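Local coordinates for AB hydrolase-1 domain-containing protein (PDB 4Q34) that is a putative esterase of the alpha/beta hydrolase family and probably hydrolyses ester bonds in a substrate that is not known, at residues Ser197-Gly202 and Asn296-Met301; Val204-Gly209 and Leu266-Ile271; Ile242-Gly247 and Gly281-Ile286. One frame throughout, in Å; residues are numbered along the deposited sequence.

Interaction 1 of 3, residues Ser197-Gly202 and Asn296-Met301; sequences SYEPGG and NTHFPM
H298 turns the ND1 edge of its imidazole to E199, and ND1 donates to E199 OE1 at 2.8 Å in a nearly straight bond (166° at the hydrogen). The oxygen sits essentially in the imidazole plane. Seen from the carboxylate the meeting is less regular: ND1 comes to OE1 on its anti side, displaced from the carboxylate plane, and the two flat groups are turned 63° against each other. The imidazole reaches across because H298 CG stands opposite its own backbone N (chi1 176°). E199 bends at chi2, and its CB comes obliquely to within 3.4 Å of H298 ND1. OE1 is gripped again by R117 in a salt bridge and OE2 takes the backbone N of G247, which together fix the rotation of the carboxylate.

A glutamate just past strand 192-198, joined to a histidine in the loop before helix 306-319, is consistent with the acid-histidine pair of an alpha/beta hydrolase triad. The H298 side chain also touches S176, just after strand 170-175, where this fold usually carries its nucleophile.

Beside this polar pair the packing is apolar. Y198 and P300 pass one another side on, running opposite ways, with Y198 CD1 meeting P300 CG at 4.2 Å. The selenomethionine M301 passes Y198 in the same manner; bends at chi2 and chi3 bring its methyl CE to 3.6 Å from Y198 CB, obliquely to the ring. V309 and L313 of helix 306-319 also touch Y198.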
ATOM      1  N   SER A 197      12.795 -18.646  -2.224  1.00 16.04           N
ATOM      2  CA  SER A 197      13.425 -17.360  -2.001  1.00 16.51           C
ATOM      3  C   SER A 197      14.230 -16.894  -3.198  1.00 18.84           C
ATOM      4  O   SER A 197      15.098 -17.648  -3.713  1.00 18.62           O
ATOM      5  CB  SER A 197      14.307 -17.401  -0.742  1.00 17.68           C
ATOM      6  OG  SER A 197      14.740 -16.098  -0.381  1.00 18.96           O
ATOM      7  N   TYR A 198      13.965 -15.652  -3.615  1.00 15.73           N
ATOM      8  CA  TYR A 198      14.712 -15.018  -4.684  1.00 15.34           C
ATOM      9  C   TYR A 198      15.853 -14.186  -4.089  1.00 15.10           C
ATOM     10  O   TYR A 198      15.602 -13.272  -3.274  1.00 17.68           O
ATOM     11  CB  TYR A 198      13.824 -14.123  -5.576  1.00 15.62           C
ATOM     12  CG  TYR A 198      12.874 -14.959  -6.376  1.00 15.98           C
ATOM     13  CD1 TYR A 198      13.247 -15.501  -7.601  1.00 18.64           C
ATOM     14  CD2 TYR A 198      11.672 -15.306  -5.846  1.00 16.09           C
ATOM     15  CE1 TYR A 198      12.412 -16.354  -8.288  1.00 17.06           C
ATOM     16  CE2 TYR A 198      10.806 -16.144  -6.504  1.00 16.64           C
ATOM     17  CZ  TYR A 198      11.176 -16.669  -7.749  1.00 16.37           C
ATOM     18  OH  TYR A 198      10.344 -17.534  -8.430  1.00 17.96           O
ATOM     19  N   GLU A 199      17.082 -14.543  -4.439  1.00 16.20           N
ATOM     20  CA  GLU A 199      18.267 -13.800  -4.004  1.00 16.96           C
ATOM     21  C   GLU A 199      18.237 -13.394  -2.526  1.00 18.65           C
ATOM     22  O   GLU A 199      18.365 -12.219  -2.201  1.00 16.58           O
ATOM     23  CB  GLU A 199      18.505 -12.560  -4.872  1.00 18.55           C
ATOM     24  CG  GLU A 199      18.680 -12.937  -6.339  1.00 20.11           C
ATOM     25  CD  GLU A 199      19.815 -12.237  -7.051  1.00 19.97           C
ATOM     26  OE1 GLU A 199      20.296 -11.191  -6.558  1.00 19.48           O
ATOM     27  OE2 GLU A 199      20.223 -12.721  -8.153  1.00 19.44           O
ATOM     28  N   PRO A 200      18.093 -14.375  -1.627  1.00 18.39           N
ATOM     29  CA  PRO A 200      18.163 -14.060  -0.209  1.00 18.15           C
ATOM     30  C   PRO A 200      19.500 -13.444   0.194  1.00 19.20           C
ATOM     31  O   PRO A 200      20.533 -13.689  -0.403  1.00 19.87           O
ATOM     32  CB  PRO A 200      17.956 -15.423   0.486  1.00 18.30           C
ATOM     33  CG  PRO A 200      18.329 -16.426  -0.540  1.00 18.21           C
ATOM     34  CD  PRO A 200      17.936 -15.807  -1.857  1.00 18.86           C
ATOM     35  N   GLY A 201      19.469 -12.660   1.251  1.00 19.42           N
ATOM     36  CA  GLY A 201      20.699 -12.084   1.782  1.00 20.26           C
ATOM     37  C   GLY A 201      20.503 -11.820   3.260  1.00 22.74           C
ATOM     38  O   GLY A 201      19.516 -11.191   3.633  1.00 21.68           O
ATOM     39  N   GLY A 202      21.436 -12.294   4.066  1.00 22.48           N
ATOM     40  CA  GLY A 202      21.487 -11.990   5.478  1.00 22.69           C
ATOM     41  C   GLY A 202      21.112 -13.170   6.365  1.00 21.84           C
ATOM     42  O   GLY A 202      20.221 -13.964   6.021  1.00 20.51           O
ATOM     43  N   ASN A 296      19.126 -12.148 -15.845  1.00 20.33           N
ATOM     44  CA  ASN A 296      18.357 -11.717 -14.697  1.00 19.44           C
ATOM     45  C   ASN A 296      19.136 -10.843 -13.737  1.00 20.55           C
ATOM     46  O   ASN A 296      20.338 -11.011 -13.540  1.00 21.21           O
ATOM     47  CB  ASN A 296      17.713 -12.918 -13.961  1.00 21.59           C
ATOM     48  CG  ASN A 296      16.578 -13.513 -14.740  1.00 21.75           C
ATOM     49  OD1 ASN A 296      16.715 -14.556 -15.423  1.00 20.96           O
ATOM     50  ND2 ASN A 296      15.445 -12.816 -14.714  1.00 20.45           N
ATOM     51  N   THR A 297      18.384  -9.899 -13.165  1.00 18.82           N
ATOM     52  CA  THR A 297      18.815  -8.955 -12.171  1.00 18.29           C
ATOM     53  C   THR A 297      18.486  -9.549 -10.783  1.00 18.81           C
ATOM     54  O   THR A 297      18.125 -10.697 -10.636  1.00 18.48           O
ATOM     55  CB  THR A 297      18.091  -7.589 -12.371  1.00 17.62           C
ATOM     56  OG1 THR A 297      16.701  -7.726 -11.962  1.00 15.74           O
ATOM     57  CG2 THR A 297      18.182  -7.133 -13.826  1.00 21.19           C
ATOM     58  N   HIS A 298      18.687  -8.745  -9.764  1.00 19.24           N
ATOM     59  CA  HIS A 298      18.303  -9.085  -8.400  1.00 18.45           C
ATOM     60  C   HIS A 298      16.810  -9.230  -8.246  1.00 18.96           C
ATOM     61  O   HIS A 298      16.429  -9.796  -7.276  1.00 18.79           O
ATOM     62  CB  HIS A 298      18.828  -8.002  -7.480  1.00 19.87           C
ATOM     63  CG  HIS A 298      18.429  -8.144  -6.049  1.00 20.08           C
ATOM     64  ND1 HIS A 298      18.803  -9.224  -5.281  1.00 20.10           N
ATOM     65  CD2 HIS A 298      17.797  -7.289  -5.220  1.00 21.90           C
ATOM     66  CE1 HIS A 298      18.339  -9.062  -4.052  1.00 20.65           C
ATOM     67  NE2 HIS A 298      17.715  -7.897  -3.997  1.00 20.00           N
ATOM     68  N   PHE A 299      16.006  -8.740  -9.204  1.00 18.12           N
ATOM     69  CA  PHE A 299      14.528  -8.924  -9.172  1.00 15.97           C
ATOM     70  C   PHE A 299      14.012  -9.826 -10.313  1.00 16.46           C
ATOM     71  O   PHE A 299      13.340  -9.336 -11.226  1.00 16.48           O
ATOM     72  CB  PHE A 299      13.783  -7.611  -9.304  1.00 16.40           C
ATOM     73  CG  PHE A 299      13.908  -6.686  -8.153  1.00 16.77           C
ATOM     74  CD1 PHE A 299      15.080  -6.025  -7.901  1.00 17.61           C
ATOM     75  CD2 PHE A 299      12.826  -6.377  -7.366  1.00 17.54           C
ATOM     76  CE1 PHE A 299      15.202  -5.163  -6.844  1.00 18.33           C
ATOM     77  CE2 PHE A 299      12.929  -5.485  -6.318  1.00 18.29           C
ATOM     78  CZ  PHE A 299      14.141  -4.881  -6.048  1.00 18.84           C
ATOM     79  N   PRO A 300      14.316 -11.119 -10.256  1.00 16.18           N
ATOM     80  CA  PRO A 300      13.892 -11.969 -11.381  1.00 17.09           C
ATOM     81  C   PRO A 300      12.395 -12.042 -11.579  1.00 18.51           C
ATOM     82  O   PRO A 300      11.928 -12.237 -12.713  1.00 18.95           O
ATOM     83  CB  PRO A 300      14.433 -13.357 -10.989  1.00 17.76           C
ATOM     84  CG  PRO A 300      15.567 -13.076 -10.070  1.00 19.83           C
ATOM     85  CD  PRO A 300      15.159 -11.862  -9.312  1.00 18.32           C
HETATM   86  N   MSE A 301      11.645 -11.838 -10.508  1.00 17.59           N
HETATM   87  CA  MSE A 301      10.176 -11.843 -10.580  1.00 16.54           C
HETATM   88  C   MSE A 301       9.607 -10.724 -11.372  1.00 16.16           C
HETATM   89  O   MSE A 301       8.449 -10.820 -11.767  1.00 17.61           O
HETATM   90  CB  MSE A 301       9.531 -11.887  -9.140  1.00 17.65           C
HETATM   91  CG  MSE A 301       9.606 -10.565  -8.348  1.00 17.19           C
HETATM   92 SE   MSE A 301      11.352  -9.943  -7.782  0.75 17.59          SE
HETATM   93  CE  MSE A 301      11.791 -11.411  -6.653  1.00 17.70           C
TER

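Interaction 2 of 3, residues Val204-Gly209 and Leu266-Ile271; sequences VPFPEG and LRLMKI
V204 and L268 meet tip to tip, V204 CG2 lying 4.0 Å from L268 CD2, where a strand of a small parallel sheet packs on a helix of the alpha/beta hydrolase fold. Strand 204-207, paired with 226-229, and the segment of helix 257-277 run at 41° with their axes 10.1 Å apart, and the contact between the two segments is wholly apolar. L268 has CG opposite its backbone N (chi1 -179°), which extends the side chain off the helix toward the strand and lets its two methyls divide the work. CD2 serves V204, while CD1 presses obliquely on the end of the F206 ring, 3.4 Å from F206 CZ, a tight approach. W272 meets that ring edge-to-face, and I271 CG2 lies loosely beside F206 CE2. With an alanine here both branches would be missing, which would probably open a gap at the end of the F206 ring and set the phenyl freer to shift. The selenomethionine M269 leaves the helix pointing away from the strand and also touches I244 and Y246 of the main sheet. The bend at chi2 (-41°) swings it back and places M269 SE 3.7 Å from V204 CG2.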
ATOM      1  N   VAL A 204      22.107 -16.163   7.518  1.00 21.02           N
ATOM      2  CA  VAL A 204      21.930 -17.548   7.077  1.00 21.16           C
ATOM      3  C   VAL A 204      22.268 -18.441   8.270  1.00 20.81           C
ATOM      4  O   VAL A 204      23.337 -18.335   8.812  1.00 21.28           O
ATOM      5  CB  VAL A 204      22.826 -17.857   5.873  1.00 22.01           C
ATOM      6  CG1 VAL A 204      22.642 -19.297   5.444  1.00 20.99           C
ATOM      7  CG2 VAL A 204      22.532 -16.878   4.731  1.00 24.64           C
ATOM      8  N   PRO A 205      21.337 -19.306   8.716  1.00 19.23           N
ATOM      9  CA  PRO A 205      21.604 -20.017   9.935  1.00 20.57           C
ATOM     10  C   PRO A 205      22.414 -21.312   9.754  1.00 20.20           C
ATOM     11  O   PRO A 205      22.036 -22.195   8.989  1.00 23.07           O
ATOM     12  CB  PRO A 205      20.194 -20.321  10.493  1.00 20.46           C
ATOM     13  CG  PRO A 205      19.388 -20.471   9.259  1.00 19.96           C
ATOM     14  CD  PRO A 205      19.945 -19.467   8.283  1.00 19.91           C
ATOM     15  N   PHE A 206      23.507 -21.410  10.480  1.00 21.05           N
ATOM     16  CA  PHE A 206      24.315 -22.609  10.541  1.00 20.81           C
ATOM     17  C   PHE A 206      24.426 -23.110  11.993  1.00 21.46           C
ATOM     18  O   PHE A 206      24.311 -22.303  12.939  1.00 22.97           O
ATOM     19  CB  PHE A 206      25.709 -22.306  10.012  1.00 22.04           C
ATOM     20  CG  PHE A 206      25.753 -22.040   8.539  1.00 21.74           C
ATOM     21  CD1 PHE A 206      25.583 -20.770   8.050  1.00 22.09           C
ATOM     22  CD2 PHE A 206      26.007 -23.071   7.661  1.00 24.31           C
ATOM     23  CE1 PHE A 206      25.650 -20.518   6.686  1.00 24.32           C
ATOM     24  CE2 PHE A 206      26.027 -22.835   6.287  1.00 23.37           C
ATOM     25  CZ  PHE A 206      25.871 -21.557   5.808  1.00 21.25           C
ATOM     26  N   PRO A 207      24.695 -24.417  12.185  1.00 21.93           N
ATOM     27  CA  PRO A 207      24.897 -24.916  13.528  1.00 23.75           C
ATOM     28  C   PRO A 207      26.111 -24.299  14.176  1.00 25.02           C
ATOM     29  O   PRO A 207      27.117 -24.042  13.509  1.00 24.69           O
ATOM     30  CB  PRO A 207      25.148 -26.416  13.352  1.00 25.59           C
ATOM     31  CG  PRO A 207      24.858 -26.730  11.951  1.00 25.71           C
ATOM     32  CD  PRO A 207      24.883 -25.456  11.160  1.00 24.87           C
ATOM     33  N   GLU A 208      26.001 -24.062  15.475  1.00 25.36           N
ATOM     34  CA  GLU A 208      27.086 -23.533  16.261  1.00 28.62           C
ATOM     35  C   GLU A 208      28.292 -24.399  16.086  1.00 29.60           C
ATOM     36  O   GLU A 208      28.193 -25.631  16.132  1.00 29.87           O
ATOM     37  CB  GLU A 208      26.661 -23.507  17.739  1.00 28.18           C
ATOM     38  CG  GLU A 208      25.659 -22.395  17.991  1.00 32.60           C
ATOM     39  CD  GLU A 208      24.785 -22.585  19.246  1.00 37.52           C
ATOM     40  OE1 GLU A 208      24.797 -23.673  19.829  1.00 33.72           O
ATOM     41  OE2 GLU A 208      24.047 -21.630  19.615  1.00 40.92           O
ATOM     42  N   GLY A 209      29.428 -23.759  15.837  1.00 30.23           N
ATOM     43  CA  GLY A 209      30.671 -24.462  15.641  1.00 31.80           C
ATOM     44  C   GLY A 209      30.931 -24.954  14.223  1.00 31.13           C
ATOM     45  O   GLY A 209      32.004 -25.482  13.968  1.00 32.26           O
ATOM     46  N   LEU A 266      25.481 -16.690  -3.400  1.00 21.81           N
ATOM     47  CA  LEU A 266      25.250 -17.900  -4.170  1.00 22.49           C
ATOM     48  C   LEU A 266      26.095 -19.035  -3.607  1.00 22.36           C
ATOM     49  O   LEU A 266      25.568 -20.105  -3.306  1.00 23.14           O
ATOM     50  CB  LEU A 266      25.521 -17.681  -5.661  1.00 23.17           C
ATOM     51  CG  LEU A 266      25.393 -18.929  -6.531  1.00 23.25           C
ATOM     52  CD1 LEU A 266      24.060 -19.609  -6.356  1.00 24.44           C
ATOM     53  CD2 LEU A 266      25.676 -18.625  -8.004  1.00 24.52           C
ATOM     54  N   ARG A 267      27.388 -18.769  -3.423  1.00 22.90           N
ATOM     55  CA  ARG A 267      28.344 -19.753  -2.915  0.50 23.93           C
ATOM     56  C   ARG A 267      27.888 -20.261  -1.545  1.00 24.29           C
ATOM     57  O   ARG A 267      27.879 -21.451  -1.278  1.00 26.42           O
ATOM     58  CB  ARG A 267      29.741 -19.105  -2.828  0.50 27.23           C
ATOM     59  CG  ARG A 267      30.877 -20.005  -2.367  0.50 28.62           C
ATOM     60  CD  ARG A 267      32.120 -19.179  -1.981  0.50 32.22           C
ATOM     61  NE  ARG A 267      32.275 -17.981  -2.798  0.50 32.96           N
ATOM     62  CZ  ARG A 267      33.024 -16.936  -2.464  0.50 36.73           C
ATOM     63  NH1 ARG A 267      33.687 -16.930  -1.322  0.50 42.92           N
ATOM     64  NH2 ARG A 267      33.109 -15.898  -3.276  0.50 36.39           N
ATOM     65  N   LEU A 268      27.498 -19.347  -0.701  1.00 23.08           N
ATOM     66  CA  LEU A 268      27.099 -19.669   0.666  1.00 23.63           C
ATOM     67  C   LEU A 268      25.840 -20.491   0.720  1.00 22.44           C
ATOM     68  O   LEU A 268      25.766 -21.433   1.492  1.00 21.86           O
ATOM     69  CB  LEU A 268      26.895 -18.407   1.461  1.00 24.56           C
ATOM     70  CG  LEU A 268      26.492 -18.597   2.911  1.00 26.17           C
ATOM     71  CD1 LEU A 268      27.466 -19.489   3.646  1.00 30.32           C
ATOM     72  CD2 LEU A 268      26.353 -17.235   3.556  1.00 31.79           C
HETATM   73  N   MSE A 269      24.856 -20.143  -0.099  1.00 21.89           N
HETATM   74  CA  MSE A 269      23.591 -20.896  -0.080  1.00 20.74           C
HETATM   75  C   MSE A 269      23.775 -22.322  -0.587  1.00 20.84           C
HETATM   76  O   MSE A 269      23.109 -23.259  -0.106  1.00 19.53           O
HETATM   77  CB  MSE A 269      22.487 -20.194  -0.837  1.00 21.76           C
HETATM   78  CG  MSE A 269      22.139 -18.817  -0.381  1.00 21.63           C
HETATM   79 SE   MSE A 269      22.113 -18.644   1.558  0.75 28.99          SE
HETATM   80  CE  MSE A 269      20.313 -19.249   1.906  1.00 28.87           C
ATOM     81  N   LYS A 270      24.692 -22.536  -1.542  1.00 21.23           N
ATOM     82  CA  LYS A 270      24.993 -23.899  -1.952  1.00 22.53           C
ATOM     83  C   LYS A 270      25.597 -24.720  -0.821  1.00 21.95           C
ATOM     84  O   LYS A 270      25.291 -25.901  -0.681  1.00 22.19           O
ATOM     85  CB  LYS A 270      25.895 -23.921  -3.195  1.00 25.37           C
ATOM     86  CG  LYS A 270      25.144 -23.389  -4.410  1.00 28.85           C
ATOM     87  CD  LYS A 270      25.770 -23.791  -5.721  1.00 39.13           C
ATOM     88  CE  LYS A 270      26.867 -22.855  -6.072  1.00 43.83           C
ATOM     89  NZ  LYS A 270      27.385 -23.216  -7.424  1.00 46.92           N
ATOM     90  N   ILE A 271      26.427 -24.095   0.013  1.00 22.60           N
ATOM     91  CA  ILE A 271      27.017 -24.770   1.161  1.00 22.28           C
ATOM     92  C   ILE A 271      25.934 -25.092   2.189  1.00 20.93           C
ATOM     93  O   ILE A 271      25.845 -26.226   2.661  1.00 21.48           O
ATOM     94  CB  ILE A 271      28.122 -23.925   1.795  1.00 23.84           C
ATOM     95  CG1 ILE A 271      29.306 -23.839   0.804  1.00 27.35           C
ATOM     96  CG2 ILE A 271      28.539 -24.515   3.135  1.00 27.41           C
ATOM     97  CD1 ILE A 271      30.350 -22.779   1.167  1.00 27.53           C
TER

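Interaction 3 of 3, residues Ile242-Gly247 and Gly281-Ile286; sequences IVIYYG and GDVTVI
I242 O is held from several directions: T284 N donates to it at 2.9 Å, V283 CA adds a CA-H...O contact at 3.2 Å, and water 1 hydrogen-bonds to it at 2.8 Å. The same water also bonds to D282 OD1 and T284 OG1, so it ties the side chains of D282 and T284 to the backbone of I242. D282 OD2 turns to a different partner, a salt bridge with K320. Farther along, backbone bonds alternate between the strands: I244 N to T284 O, I286 N to I244 O, and Y246 N to I286 O. The I286 N bond is short and straight, 2.8 Å to I244 O with 173° at the hydrogen.

Side chains paired in register stand on the same face. I242 and V283 stand next to each other, I242 CG2 to V283 CG1 4.2 Å, on the face where I244 and V285 also sit and where helix 257-277 touches I244 and V283. On the face of V243, T284 and Y245, I286 has the largest share of the contact. With CG1 beside the backbone N (chi1 -72°) and the chain extended beyond it (chi2 165°), it sends CD1 to 3.8 Å from Y245 CE1, running alongside the tyrosine, and to 4.0 Å from V243 CG2. W316 of helix 306-319 touches V243 and Y245 on this side. Strands 242-246 and 283-287, joined through helix 257-277, form a beta-alpha-beta crossover, the recurring unit of the alpha/beta hydrolase sheet.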
ATOM      1  N   ILE A 242      12.721 -26.264   0.384  1.00 17.08           N
ATOM      2  CA  ILE A 242      13.176 -24.917   0.152  1.00 17.03           C
ATOM      3  C   ILE A 242      13.864 -24.834  -1.212  1.00 16.18           C
ATOM      4  O   ILE A 242      14.623 -25.732  -1.564  1.00 19.47           O
ATOM      5  CB  ILE A 242      14.167 -24.491   1.248  1.00 16.22           C
ATOM      6  CG1 ILE A 242      13.480 -24.499   2.615  1.00 17.68           C
ATOM      7  CG2 ILE A 242      14.762 -23.128   0.959  1.00 19.59           C
ATOM      8  CD1 ILE A 242      14.395 -24.285   3.804  1.00 16.71           C
ATOM      9  N   VAL A 243      13.522 -23.790  -1.968  1.00 17.02           N
ATOM     10  CA  VAL A 243      14.230 -23.474  -3.224  1.00 15.75           C
ATOM     11  C   VAL A 243      14.741 -22.025  -3.145  1.00 18.61           C
ATOM     12  O   VAL A 243      14.087 -21.152  -2.632  1.00 17.65           O
ATOM     13  CB  VAL A 243      13.375 -23.780  -4.500  1.00 16.42           C
ATOM     14  CG1 VAL A 243      12.160 -22.851  -4.595  1.00 17.09           C
ATOM     15  CG2 VAL A 243      14.204 -23.621  -5.773  1.00 14.94           C
ATOM     16  N   ILE A 244      15.929 -21.805  -3.693  1.00 17.10           N
ATOM     17  CA  ILE A 244      16.594 -20.514  -3.695  1.00 18.64           C
ATOM     18  C   ILE A 244      17.031 -20.227  -5.126  1.00 19.07           C
ATOM     19  O   ILE A 244      17.634 -21.104  -5.743  1.00 18.71           O
ATOM     20  CB  ILE A 244      17.797 -20.556  -2.755  1.00 19.88           C
ATOM     21  CG1 ILE A 244      17.307 -20.659  -1.296  1.00 24.31           C
ATOM     22  CG2 ILE A 244      18.647 -19.300  -2.889  1.00 20.64           C
ATOM     23  CD1 ILE A 244      18.361 -21.202  -0.365  1.00 30.14           C
ATOM     24  N   TYR A 245      16.703 -19.025  -5.640  1.00 18.19           N
ATOM     25  CA  TYR A 245      17.069 -18.610  -7.003  1.00 18.46           C
ATOM     26  C   TYR A 245      18.016 -17.415  -6.991  1.00 19.61           C
ATOM     27  O   TYR A 245      17.807 -16.458  -6.245  1.00 19.61           O
ATOM     28  CB  TYR A 245      15.835 -18.241  -7.845  1.00 17.83           C
ATOM     29  CG  TYR A 245      14.806 -19.320  -7.983  1.00 19.04           C
ATOM     30  CD1 TYR A 245      14.930 -20.314  -8.935  1.00 20.18           C
ATOM     31  CD2 TYR A 245      13.687 -19.342  -7.157  1.00 20.36           C
ATOM     32  CE1 TYR A 245      13.983 -21.331  -9.063  1.00 20.20           C
ATOM     33  CE2 TYR A 245      12.718 -20.324  -7.300  1.00 19.62           C
ATOM     34  CZ  TYR A 245      12.882 -21.329  -8.241  1.00 19.52           C
ATOM     35  OH  TYR A 245      11.900 -22.295  -8.362  1.00 22.49           O
ATOM     36  N   TYR A 246      19.071 -17.473  -7.806  1.00 17.81           N
ATOM     37  CA  TYR A 246      19.933 -16.337  -8.068  1.00 19.23           C
ATOM     38  C   TYR A 246      20.003 -16.073  -9.558  1.00 19.63           C
ATOM     39  O   TYR A 246      20.089 -17.002 -10.376  1.00 20.04           O
ATOM     40  CB  TYR A 246      21.381 -16.517  -7.500  1.00 22.99           C
ATOM     41  CG  TYR A 246      21.447 -16.336  -6.006  1.00 20.50           C
ATOM     42  CD1 TYR A 246      21.639 -15.088  -5.447  1.00 22.50           C
ATOM     43  CD2 TYR A 246      21.278 -17.412  -5.154  1.00 20.72           C
ATOM     44  CE1 TYR A 246      21.641 -14.916  -4.060  1.00 21.43           C
ATOM     45  CE2 TYR A 246      21.273 -17.243  -3.764  1.00 21.69           C
ATOM     46  CZ  TYR A 246      21.446 -16.015  -3.236  1.00 20.06           C
ATOM     47  OH  TYR A 246      21.438 -15.859  -1.863  1.00 22.50           O
ATOM     48  N   GLY A 247      20.023 -14.799  -9.906  1.00 20.08           N
ATOM     49  CA  GLY A 247      20.157 -14.382 -11.299  1.00 19.84           C
ATOM     50  C   GLY A 247      21.593 -14.302 -11.817  1.00 20.78           C
ATOM     51  O   GLY A 247      22.493 -15.019 -11.354  1.00 21.26           O
ATOM     52  N   GLY A 281      17.373 -32.743   4.776  1.00 20.13           N
ATOM     53  CA  GLY A 281      16.569 -31.673   4.226  1.00 18.52           C
ATOM     54  C   GLY A 281      16.314 -31.807   2.730  1.00 18.88           C
ATOM     55  O   GLY A 281      16.729 -32.767   2.096  1.00 21.15           O
ATOM     56  N   ASP A 282      15.646 -30.795   2.201  1.00 19.28           N
ATOM     57  CA  ASP A 282      15.270 -30.712   0.798  1.00 20.17           C
ATOM     58  C   ASP A 282      15.421 -29.267   0.349  1.00 19.63           C
ATOM     59  O   ASP A 282      14.424 -28.539   0.224  1.00 19.77           O
ATOM     60  CB  ASP A 282      13.831 -31.174   0.643  1.00 20.40           C
ATOM     61  CG  ASP A 282      13.354 -31.127  -0.784  1.00 25.89           C
ATOM     62  OD1 ASP A 282      14.170 -30.843  -1.685  1.00 26.33           O
ATOM     63  OD2 ASP A 282      12.160 -31.388  -1.002  1.00 26.01           O
ATOM     64  N   VAL A 283      16.680 -28.855   0.134  1.00 20.03           N
ATOM     65  CA  VAL A 283      16.994 -27.512  -0.271  1.00 18.03           C
ATOM     66  C   VAL A 283      17.646 -27.544  -1.647  1.00 19.09           C
ATOM     67  O   VAL A 283      18.582 -28.289  -1.856  1.00 22.18           O
ATOM     68  CB  VAL A 283      17.956 -26.857   0.736  1.00 19.53           C
ATOM     69  CG1 VAL A 283      18.192 -25.412   0.368  1.00 21.37           C
ATOM     70  CG2 VAL A 283      17.427 -27.018   2.162  1.00 20.05           C
ATOM     71  N   THR A 284      17.116 -26.743  -2.546  1.00 17.56           N
ATOM     72  CA  THR A 284      17.585 -26.660  -3.942  1.00 20.11           C
ATOM     73  C   THR A 284      18.027 -25.236  -4.171  1.00 20.09           C
ATOM     74  O   THR A 284      17.308 -24.293  -3.815  1.00 20.45           O
ATOM     75  CB  THR A 284      16.427 -27.003  -4.895  1.00 21.35           C
ATOM     76  OG1 THR A 284      15.942 -28.329  -4.612  1.00 23.11           O
ATOM     77  CG2 THR A 284      16.861 -26.951  -6.349  1.00 26.92           C
ATOM     78  N   VAL A 285      19.208 -25.073  -4.766  1.00 18.77           N
ATOM     79  CA  VAL A 285      19.678 -23.779  -5.158  1.00 19.48           C
ATOM     80  C   VAL A 285      19.860 -23.766  -6.658  1.00 21.65           C
ATOM     81  O   VAL A 285      20.551 -24.624  -7.182  1.00 23.57           O
ATOM     82  CB  VAL A 285      20.996 -23.432  -4.486  1.00 21.74           C
ATOM     83  CG1 VAL A 285      21.461 -22.047  -4.903  1.00 23.86           C
ATOM     84  CG2 VAL A 285      20.847 -23.522  -2.972  1.00 23.84           C
ATOM     85  N   ILE A 286      19.210 -22.811  -7.315  1.00 19.78           N
ATOM     86  CA  ILE A 286      19.226 -22.692  -8.771  1.00 22.70           C
ATOM     87  C   ILE A 286      19.820 -21.363  -9.189  1.00 22.62           C
ATOM     88  O   ILE A 286      19.327 -20.302  -8.794  1.00 22.69           O
ATOM     89  CB  ILE A 286      17.801 -22.844  -9.306  1.00 24.81           C
ATOM     90  CG1 ILE A 286      17.388 -24.308  -9.157  1.00 27.20           C
ATOM     91  CG2 ILE A 286      17.737 -22.415 -10.767  1.00 25.81           C
ATOM     92  CD1 ILE A 286      15.929 -24.554  -9.309  1.00 30.95           C
TER
HETATM   93  O   HOH W   1      13.861 -28.139  -2.807  1.00 20.66           O

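Overall arrangement
All three contacts are largely buried, but at different distances from the chain's centre: interaction 1 about 7 Å, interaction 3 about 13 Å and interaction 2 about 18 Å, measured to the contact centres. Every touching residue of interaction 1 is buried, whereas part of 283-286 is less covered. Interactions 1 and 3 share the main sheet, since strands 192-198 and 242-246 are neighbours in it; E199 N lies 2.7 Å from Y245 O, a probable hydrogen bond. Helix 257-277 links interaction 2 to interaction 3, with M269 packing on V285. The chemistry differs accordingly: a side-chain polar pair at the probable active site, regular backbone bonding with one bridging water within the sheet, and apolar side-chain packing between 204-209 and 266-271.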